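Local coordinates for HydG protein (Carboxydothermus hydrogenoformans, PDB 4RTB), which acts as a radical SAM maturase of [FeFe]-hydrogenase, a CO/CN synthase that binds S-adenosylmethionine and a [4Fe-4S] cluster, at residues 303-311 with 328-339; 422-430 with 444-452. One frame throughout, in Å; residues are numbered along the deposited sequence.

Contact 1: residues 303-311 with 328-339; sequences DHKFKKIVA and EPQHLRDELVEL
The Phe306 ring meets Leu336 through CE2, 3.8 Å from CD1 of Leu336. Within its own helix the same ring takes Ile309 CD1 in plane at its edge. CG of Phe306 stands anti to the backbone N (chi1 -159°), which sets CD2 and CE2 of the ring against that leucine methyl. The carboxylate of Glu328 comes up obliquely to this ring as well, but its strong partner is Lys288, a residue that binds S-adenosylmethionine. Asp303, whose OD1 lies near the methyls of Leu332, pairs with Arg286.

The other methyl of Leu336, CD2, fits between the helices, 3.8 Å from CG1 of Val310 and equally close to CG of Lys307. Further along, Val310 CG2 packs on Leu339 CB at 3.8 Å. Lys307 is a knob in the hole formed by Leu332, Glu335, Leu336 and Leu339. Bends at chi2 and chi3 lay its methylenes against Leu332 CD1 and carry NZ to a salt bridge with Glu335, 3.3 Å from OE1, in which the hydrogen bond is weak. Replacing Lys307 by an alanine would probably leave Glu335 without this mate and open a gap beside Leu332 and Leu336.

Leu339 and Ala311 also touch helix 74-91, so the far end of the seam is closed by a third helix. Segments 303-311 and 330-339 run in the same general direction, their axes 30° apart in direction and 9.3 Å at closest approach: neighbouring outer helices of a beta/alpha barrel, joined through strand 321-324, as in radical SAM relatives with a complete barrel such as biotin synthase.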
loop_
_atom_site.group_PDB
_atom_site.type_symbol
_atom_site.label_atom_id
_atom_site.label_comp_id
_atom_site.label_asym_id
_atom_site.label_seq_id
_atom_site.Cartn_x
_atom_site.Cartn_y
_atom_site.Cartn_z
ATOM N N ASP A 303 14.066 -8.550 -7.938
ATOM C CA ASP A 303 13.869 -7.108 -8.060
ATOM C C ASP A 303 13.241 -6.743 -9.395
ATOM O O ASP A 303 12.310 -5.932 -9.462
ATOM C CB ASP A 303 15.199 -6.371 -7.898
ATOM C CG ASP A 303 15.612 -6.228 -6.449
ATOM O OD1 ASP A 303 14.771 -5.802 -5.631
ATOM O OD2 ASP A 303 16.775 -6.543 -6.127
ATOM N N HIS A 304 13.762 -7.348 -10.456
ATOM C CA HIS A 304 13.243 -7.132 -11.796
ATOM C C HIS A 304 11.765 -7.504 -11.880
ATOM O O HIS A 304 10.934 -6.707 -12.328
ATOM C CB HIS A 304 14.046 -7.941 -12.813
ATOM C CG HIS A 304 13.656 -7.674 -14.230
ATOM N ND1 HIS A 304 14.035 -6.531 -14.900
ATOM C CD2 HIS A 304 12.911 -8.394 -15.100
ATOM C CE1 HIS A 304 13.546 -6.562 -16.127
ATOM N NE2 HIS A 304 12.859 -7.681 -16.273
ATOM N N LYS A 305 11.447 -8.716 -11.441
ATOM C CA LYS A 305 10.073 -9.196 -11.472
ATOM C C LYS A 305 9.172 -8.320 -10.608
ATOM O O LYS A 305 8.031 -8.067 -10.968
ATOM C CB LYS A 305 9.999 -10.654 -11.017
ATOM C CG LYS A 305 9.440 -11.596 -12.076
ATOM C CD LYS A 305 10.250 -12.880 -12.162
ATOM C CE LYS A 305 9.638 -13.856 -13.159
ATOM N NZ LYS A 305 9.453 -13.247 -14.506
ATOM N N PHE A 306 9.698 -7.846 -9.484
ATOM C CA PHE A 306 8.967 -6.924 -8.617
ATOM C C PHE A 306 8.575 -5.653 -9.371
ATOM O O PHE A 306 7.399 -5.247 -9.380
ATOM C CB PHE A 306 9.812 -6.567 -7.393
ATOM C CG PHE A 306 9.013 -6.060 -6.231
ATOM C CD1 PHE A 306 7.739 -6.545 -5.986
ATOM C CD2 PHE A 306 9.533 -5.096 -5.383
ATOM C CE1 PHE A 306 7.000 -6.084 -4.913
ATOM C CE2 PHE A 306 8.800 -4.627 -4.311
ATOM C CZ PHE A 306 7.530 -5.122 -4.074
ATOM N N LYS A 307 9.572 -5.034 -10.005
ATOM C CA LYS A 307 9.347 -3.857 -10.837
ATOM C C LYS A 307 8.286 -4.166 -11.891
ATOM O O LYS A 307 7.437 -3.324 -12.200
ATOM C CB LYS A 307 10.657 -3.404 -11.490
ATOM C CG LYS A 307 11.688 -2.876 -10.493
ATOM C CD LYS A 307 13.124 -3.230 -10.887
ATOM C CE LYS A 307 13.637 -2.397 -12.053
ATOM N NZ LYS A 307 15.084 -2.662 -12.317
ATOM N N LYS A 308 8.321 -5.387 -12.417
ATOM C CA LYS A 308 7.290 -5.849 -13.342
ATOM C C LYS A 308 5.897 -5.882 -12.711
ATOM O O LYS A 308 4.911 -5.551 -13.373
ATOM C CB LYS A 308 7.636 -7.236 -13.877
ATOM C CG LYS A 308 8.282 -7.233 -15.241
ATOM C CD LYS A 308 8.400 -8.646 -15.767
ATOM C CE LYS A 308 8.737 -8.652 -17.239
ATOM N NZ LYS A 308 8.867 -10.043 -17.742
ATOM N N ILE A 309 5.808 -6.286 -11.444
ATOM C CA ILE A 309 4.507 -6.338 -10.785
ATOM C C ILE A 309 3.956 -4.934 -10.609
ATOM O O ILE A 309 2.805 -4.679 -10.950
ATOM C CB ILE A 309 4.532 -7.015 -9.394
ATOM C CG1 ILE A 309 5.551 -8.147 -9.328
ATOM C CG2 ILE A 309 3.152 -7.558 -9.056
ATOM C CD1 ILE A 309 5.649 -8.783 -7.957
ATOM N N VAL A 310 4.767 -4.019 -10.079
ATOM C CA VAL A 310 4.260 -2.664 -9.843
ATOM C C VAL A 310 3.959 -1.959 -11.168
ATOM O O VAL A 310 3.063 -1.107 -11.240
ATOM C CB VAL A 310 5.243 -1.803 -8.999
ATOM C CG1 VAL A 310 6.035 -2.679 -8.043
ATOM C CG2 VAL A 310 6.178 -0.984 -9.882
ATOM N N ALA A 311 4.685 -2.336 -12.218
ATOM C CA ALA A 311 4.469 -1.756 -13.536
ATOM C C ALA A 311 3.137 -2.222 -14.097
ATOM O O ALA A 311 2.299 -1.411 -14.493
ATOM C CB ALA A 311 5.601 -2.126 -14.478
ATOM N N GLU A 328 12.215 -0.922 1.467
ATOM C CA GLU A 328 13.134 -1.248 0.379
ATOM C C GLU A 328 14.339 -0.306 0.386
ATOM O O GLU A 328 14.245 0.815 0.884
ATOM C CB GLU A 328 12.415 -1.167 -0.974
ATOM C CG GLU A 328 11.349 -2.228 -1.188
ATOM C CD GLU A 328 11.913 -3.635 -1.173
ATOM O OE1 GLU A 328 11.857 -4.281 -0.109
ATOM O OE2 GLU A 328 12.412 -4.094 -2.223
ATOM N N PRO A 329 15.479 -0.761 -0.161
ATOM C CA PRO A 329 16.630 0.133 -0.347
ATOM C C PRO A 329 16.256 1.333 -1.217
ATOM O O PRO A 329 15.386 1.187 -2.077
ATOM C CB PRO A 329 17.668 -0.763 -1.039
ATOM C CG PRO A 329 16.892 -1.937 -1.567
ATOM C CD PRO A 329 15.778 -2.137 -0.590
ATOM N N GLN A 330 16.891 2.483 -0.992
ATOM C CA GLN A 330 16.513 3.732 -1.660
ATOM C C GLN A 330 16.436 3.619 -3.181
ATOM O O GLN A 330 15.420 3.983 -3.791
ATOM C CB GLN A 330 17.498 4.847 -1.293
ATOM C CG GLN A 330 17.505 5.232 0.180
ATOM N N HIS A 331 17.509 3.109 -3.778
ATOM C CA HIS A 331 17.652 3.074 -5.229
ATOM C C HIS A 331 16.508 2.332 -5.911
ATOM O O HIS A 331 16.018 2.761 -6.958
ATOM C CB HIS A 331 18.994 2.444 -5.616
ATOM C CG HIS A 331 19.088 0.977 -5.331
ATOM N ND1 HIS A 331 18.677 0.018 -6.230
ATOM C CD2 HIS A 331 19.558 0.308 -4.252
ATOM C CE1 HIS A 331 18.884 -1.181 -5.716
ATOM N NE2 HIS A 331 19.417 -1.034 -4.518
ATOM N N LEU A 332 16.081 1.224 -5.316
ATOM C CA LEU A 332 14.975 0.457 -5.866
ATOM C C LEU A 332 13.647 1.101 -5.508
ATOM O O LEU A 332 12.739 1.160 -6.331
ATOM C CB LEU A 332 15.004 -0.980 -5.358
ATOM C CG LEU A 332 13.805 -1.785 -5.853
ATOM C CD1 LEU A 332 14.004 -2.195 -7.302
ATOM C CD2 LEU A 332 13.570 -2.991 -4.976
ATOM N N ARG A 333 13.553 1.572 -4.269
ATOM C CA ARG A 333 12.369 2.256 -3.762
ATOM C C ARG A 333 11.890 3.348 -4.718
ATOM O O ARG A 333 10.726 3.353 -5.143
ATOM C CB ARG A 333 12.670 2.843 -2.376
ATOM C CG ARG A 333 11.500 3.495 -1.669
ATOM C CD ARG A 333 11.810 4.943 -1.328
ATOM N NE ARG A 333 12.766 5.098 -0.235
ATOM C CZ ARG A 333 13.583 6.140 -0.107
ATOM N NH1 ARG A 333 13.569 7.111 -1.012
ATOM N NH2 ARG A 333 14.423 6.210 0.917
ATOM N N ASP A 334 12.792 4.253 -5.084
ATOM C CA ASP A 334 12.402 5.374 -5.931
ATOM C C ASP A 334 12.247 4.976 -7.403
ATOM O O ASP A 334 11.573 5.670 -8.168
ATOM C CB ASP A 334 13.405 6.515 -5.771
ATOM C CG ASP A 334 13.426 7.064 -4.354
ATOM O OD1 ASP A 334 14.486 7.544 -3.903
ATOM O OD2 ASP A 334 12.375 7.004 -3.685
ATOM N N GLU A 335 12.852 3.856 -7.796
ATOM C CA GLU A 335 12.568 3.277 -9.108
ATOM C C GLU A 335 11.115 2.804 -9.141
ATOM O O GLU A 335 10.397 3.024 -10.119
ATOM C CB GLU A 335 13.514 2.112 -9.428
ATOM C CG GLU A 335 14.467 2.382 -10.593
ATOM C CD GLU A 335 14.859 1.121 -11.352
ATOM O OE1 GLU A 335 15.519 0.239 -10.761
ATOM O OE2 GLU A 335 14.505 1.014 -12.547
ATOM N N LEU A 336 10.686 2.162 -8.058
ATOM C CA LEU A 336 9.312 1.696 -7.929
ATOM C C LEU A 336 8.359 2.884 -7.893
ATOM O O LEU A 336 7.257 2.816 -8.441
ATOM C CB LEU A 336 9.148 0.832 -6.676
ATOM C CG LEU A 336 9.998 -0.441 -6.646
ATOM C CD1 LEU A 336 9.929 -1.112 -5.283
ATOM C CD2 LEU A 336 9.575 -1.403 -7.746
ATOM N N VAL A 337 8.781 3.972 -7.255
ATOM C CA VAL A 337 7.984 5.193 -7.281
ATOM C C VAL A 337 7.868 5.699 -8.725
ATOM O O VAL A 337 6.793 6.127 -9.149
ATOM C CB VAL A 337 8.575 6.295 -6.370
ATOM C CG1 VAL A 337 7.774 7.579 -6.495
ATOM C CG2 VAL A 337 8.602 5.826 -4.919
ATOM N N GLU A 338 8.967 5.629 -9.477
ATOM C CA GLU A 338 8.957 5.986 -10.900
ATOM C C GLU A 338 7.969 5.132 -11.700
ATOM O O GLU A 338 7.291 5.634 -12.601
ATOM C CB GLU A 338 10.360 5.839 -11.513
ATOM C CG GLU A 338 11.251 7.078 -11.452
ATOM C CD GLU A 338 12.676 6.803 -11.931
ATOM O OE1 GLU A 338 12.855 6.380 -13.095
ATOM O OE2 GLU A 338 13.619 7.008 -11.136
ATOM N N LEU A 339 7.893 3.845 -11.367
ATOM C CA LEU A 339 7.155 2.890 -12.191
ATOM C C LEU A 339 5.680 2.687 -11.821
ATOM O O LEU A 339 4.956 2.012 -12.555
ATOM C CB LEU A 339 7.861 1.532 -12.167
ATOM C CG LEU A 339 8.822 1.248 -13.322
ATOM C CD1 LEU A 339 10.111 2.033 -13.164
ATOM C CD2 LEU A 339 9.105 -0.238 -13.431
#

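Contact 2: residues 422-430 with 444-452; sequences ALFSFVEYL and GNGYLLQVV
Leu448 pushes into the opposing helix as a knob, in a hole made by Leu423, Phe426, Val427 and Leu430. Its two methyls divide the work. CD1 lies 3.5 Å from Val427 CG2 and meets CD1 of Leu430 tip to tip at 3.6 Å; CD2 rests against Leu423 CD2, also at 3.6 Å, the two leucines lying alongside each other and pointing opposite ways. Leu448 CG comes to the edge of the Phe426 ring, in its plane, 3.7 Å from CD1. One face of that ring is taken by Leu430 CG from the next turn of its own helix.

This is a single knob in a hole within an antiparallel helical hairpin; the axes of 422-430 and 444-452 are 10.6 Å apart at closest approach, with 164° between their N-to-C directions. Gly444, with no side chain, faces Leu430, whose CD1 is 3.4 Å from Gly444 C.

With CG anti to the backbone N (chi1 -174°), the Phe426 ring lies against Leu448 and also touches Val379 and Ile383 of helix 375-384. Tyr447 packs on Ile383 too. Beyond Val427 lies Ile468 of helix 459-468, which meets Val452 through Ile465.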
loop_
_atom_site.group_PDB
_atom_site.type_symbol
_atom_site.label_atom_id
_atom_site.label_comp_id
_atom_site.label_asym_id
_atom_site.label_seq_id
_atom_site.Cartn_x
_atom_site.Cartn_y
_atom_site.Cartn_z
ATOM N N ALA A 422 -1.317 18.667 -2.735
ATOM C CA ALA A 422 -0.031 18.050 -2.418
ATOM C C ALA A 422 1.043 19.108 -2.169
ATOM O O ALA A 422 1.823 19.014 -1.210
ATOM C CB ALA A 422 0.395 17.116 -3.536
ATOM N N LEU A 423 1.077 20.105 -3.050
ATOM C CA LEU A 423 1.959 21.253 -2.903
ATOM C C LEU A 423 1.861 21.837 -1.511
ATOM O O LEU A 423 2.867 21.999 -0.834
ATOM C CB LEU A 423 1.619 22.335 -3.928
ATOM C CG LEU A 423 2.065 22.122 -5.373
ATOM C CD1 LEU A 423 1.422 23.167 -6.270
ATOM C CD2 LEU A 423 3.578 22.182 -5.473
ATOM N N PHE A 424 0.639 22.136 -1.081
ATOM C CA PHE A 424 0.451 22.805 0.199
ATOM C C PHE A 424 0.659 21.885 1.392
ATOM O O PHE A 424 1.044 22.349 2.464
ATOM C CB PHE A 424 -0.929 23.451 0.257
ATOM C CG PHE A 424 -1.000 24.744 -0.488
ATOM C CD1 PHE A 424 -0.377 25.874 0.014
ATOM C CD2 PHE A 424 -1.656 24.830 -1.704
ATOM C CE1 PHE A 424 -0.423 27.069 -0.671
ATOM C CE2 PHE A 424 -1.705 26.024 -2.396
ATOM C CZ PHE A 424 -1.085 27.144 -1.878
ATOM N N SER A 425 0.416 20.590 1.219
ATOM C CA SER A 425 0.735 19.647 2.282
ATOM C C SER A 425 2.244 19.665 2.513
ATOM O O SER A 425 2.717 19.719 3.657
ATOM C CB SER A 425 0.248 18.235 1.945
ATOM O OG SER A 425 0.934 17.701 0.829
ATOM N N PHE A 426 2.997 19.656 1.416
ATOM C CA PHE A 426 4.452 19.715 1.504
ATOM C C PHE A 426 4.920 21.066 2.045
ATOM O O PHE A 426 5.922 21.141 2.761
ATOM C CB PHE A 426 5.083 19.442 0.139
ATOM C CG PHE A 426 6.581 19.351 0.173
ATOM C CD1 PHE A 426 7.361 20.239 -0.550
ATOM C CD2 PHE A 426 7.212 18.379 0.935
ATOM C CE1 PHE A 426 8.742 20.157 -0.520
ATOM C CE2 PHE A 426 8.591 18.293 0.971
ATOM C CZ PHE A 426 9.358 19.183 0.242
ATOM N N VAL A 427 4.193 22.127 1.705
ATOM C CA VAL A 427 4.478 23.452 2.242
ATOM C C VAL A 427 4.369 23.410 3.761
ATOM O O VAL A 427 5.269 23.862 4.469
ATOM C CB VAL A 427 3.519 24.532 1.681
ATOM C CG1 VAL A 427 3.657 25.829 2.462
ATOM C CG2 VAL A 427 3.783 24.781 0.205
ATOM N N GLU A 428 3.270 22.843 4.251
ATOM C CA GLU A 428 3.039 22.726 5.688
ATOM C C GLU A 428 4.127 21.905 6.363
ATOM O O GLU A 428 4.587 22.247 7.458
ATOM C CB GLU A 428 1.673 22.104 5.971
ATOM C CG GLU A 428 1.387 21.929 7.451
ATOM C CD GLU A 428 -0.092 21.889 7.754
ATOM O OE1 GLU A 428 -0.891 21.898 6.796
ATOM O OE2 GLU A 428 -0.456 21.855 8.947
ATOM N N TYR A 429 4.535 20.822 5.709
ATOM C CA TYR A 429 5.646 20.030 6.220
ATOM C C TYR A 429 6.896 20.887 6.376
ATOM O O TYR A 429 7.529 20.884 7.433
ATOM C CB TYR A 429 5.954 18.845 5.307
ATOM C CG TYR A 429 7.193 18.093 5.734
ATOM C CD1 TYR A 429 8.419 18.327 5.125
ATOM C CD2 TYR A 429 7.143 17.166 6.766
ATOM C CE1 TYR A 429 9.556 17.650 5.522
ATOM C CE2 TYR A 429 8.274 16.484 7.171
ATOM C CZ TYR A 429 9.478 16.729 6.544
ATOM O OH TYR A 429 10.607 16.050 6.942
ATOM N N LEU A 430 7.247 21.612 5.317
ATOM C CA LEU A 430 8.448 22.441 5.313
ATOM C C LEU A 430 8.407 23.488 6.413
ATOM O O LEU A 430 9.404 23.722 7.097
ATOM C CB LEU A 430 8.629 23.124 3.959
ATOM C CG LEU A 430 9.038 22.236 2.785
ATOM C CD1 LEU A 430 9.106 23.069 1.524
ATOM C CD2 LEU A 430 10.369 21.557 3.059
ATOM N N GLY A 444 13.659 22.734 0.075
ATOM C CA GLY A 444 12.257 22.463 -0.176
ATOM C C GLY A 444 11.554 23.639 -0.819
ATOM O O GLY A 444 10.806 23.476 -1.790
ATOM N N ASN A 445 11.795 24.824 -0.267
ATOM C CA ASN A 445 11.259 26.058 -0.827
ATOM C C ASN A 445 11.653 26.206 -2.295
ATOM O O ASN A 445 10.799 26.432 -3.154
ATOM C CB ASN A 445 11.745 27.262 -0.017
ATOM C CG ASN A 445 10.968 28.532 -0.319
ATOM O OD1 ASN A 445 10.573 28.783 -1.458
ATOM N ND2 ASN A 445 10.747 29.342 0.709
ATOM N N GLY A 446 12.947 26.064 -2.572
ATOM C CA GLY A 446 13.450 26.156 -3.933
ATOM C C GLY A 446 12.785 25.171 -4.875
ATOM O O GLY A 446 12.343 25.541 -5.971
ATOM N N TYR A 447 12.711 23.914 -4.446
ATOM C CA TYR A 447 12.041 22.876 -5.225
ATOM C C TYR A 447 10.607 23.277 -5.565
ATOM O O TYR A 447 10.195 23.219 -6.730
ATOM C CB TYR A 447 12.044 21.546 -4.468
ATOM C CG TYR A 447 11.265 20.451 -5.164
ATOM C CD1 TYR A 447 9.960 20.155 -4.791
ATOM C CD2 TYR A 447 11.831 19.723 -6.202
ATOM C CE1 TYR A 447 9.244 19.159 -5.429
ATOM C CE2 TYR A 447 11.123 18.726 -6.846
ATOM C CZ TYR A 447 9.829 18.448 -6.455
ATOM O OH TYR A 447 9.118 17.457 -7.093
ATOM N N LEU A 448 9.855 23.684 -4.545
ATOM C CA LEU A 448 8.471 24.102 -4.736
ATOM C C LEU A 448 8.370 25.251 -5.727
ATOM O O LEU A 448 7.450 25.296 -6.541
ATOM C CB LEU A 448 7.840 24.507 -3.407
ATOM C CG LEU A 448 7.424 23.367 -2.482
ATOM C CD1 LEU A 448 6.913 23.934 -1.176
ATOM C CD2 LEU A 448 6.365 22.497 -3.138
ATOM N N LEU A 449 9.322 26.178 -5.653
ATOM C CA LEU A 449 9.388 27.278 -6.609
ATOM C C LEU A 449 9.548 26.753 -8.034
ATOM O O LEU A 449 8.861 27.212 -8.951
ATOM C CB LEU A 449 10.539 28.225 -6.262
ATOM C CG LEU A 449 10.402 29.000 -4.951
ATOM C CD1 LEU A 449 11.652 29.822 -4.674
ATOM C CD2 LEU A 449 9.164 29.884 -4.976
ATOM N N GLN A 450 10.449 25.789 -8.214
ATOM C CA GLN A 450 10.681 25.202 -9.535
ATOM C C GLN A 450 9.425 24.539 -10.094
ATOM O O GLN A 450 9.037 24.780 -11.245
ATOM C CB GLN A 450 11.818 24.180 -9.480
ATOM C CG GLN A 450 13.196 24.793 -9.312
ATOM C CD GLN A 450 13.570 25.707 -10.463
ATOM O OE1 GLN A 450 13.676 26.921 -10.295
ATOM N NE2 GLN A 450 13.776 25.124 -11.640
ATOM N N VAL A 451 8.796 23.702 -9.275
ATOM C CA VAL A 451 7.569 23.032 -9.686
ATOM C C VAL A 451 6.493 24.058 -10.034
ATOM O O VAL A 451 5.746 23.889 -10.997
ATOM C CB VAL A 451 7.042 22.088 -8.589
ATOM C CG1 VAL A 451 5.923 21.216 -9.133
ATOM C CG2 VAL A 451 8.166 21.224 -8.056
ATOM N N VAL A 452 6.435 25.132 -9.252
ATOM C CA VAL A 452 5.437 26.174 -9.455
ATOM C C VAL A 452 5.677 26.924 -10.762
ATOM O O VAL A 452 4.727 27.340 -11.429
ATOM C CB VAL A 452 5.411 27.165 -8.262
ATOM C CG1 VAL A 452 5.504 28.620 -8.725
ATOM C CG2 VAL A 452 4.159 26.941 -7.427
#

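How the contacts relate
The two contacts follow one another along the chain, contact 1 closing before contact 2 opens, and their centres lie 25 Å apart with nearest atoms about 10 Å from each other. They do not touch. Helix 375-384 stands between them: Arg333 and Asp334 of 328-339 pack on its Ile378, Val381 and Leu382, Phe426 and Tyr447 of contact 2 on its Val379 and Ile383. Contact 1 belongs to the helical layer around the parallel sheet and, through Glu328 and Lys288, adjoins the S-adenosylmethionine site. Contact 2 lies farther from the chain's centre, away from the annotated sites, in the C-terminal helices that pack against helix 375-384 and strand 388-390.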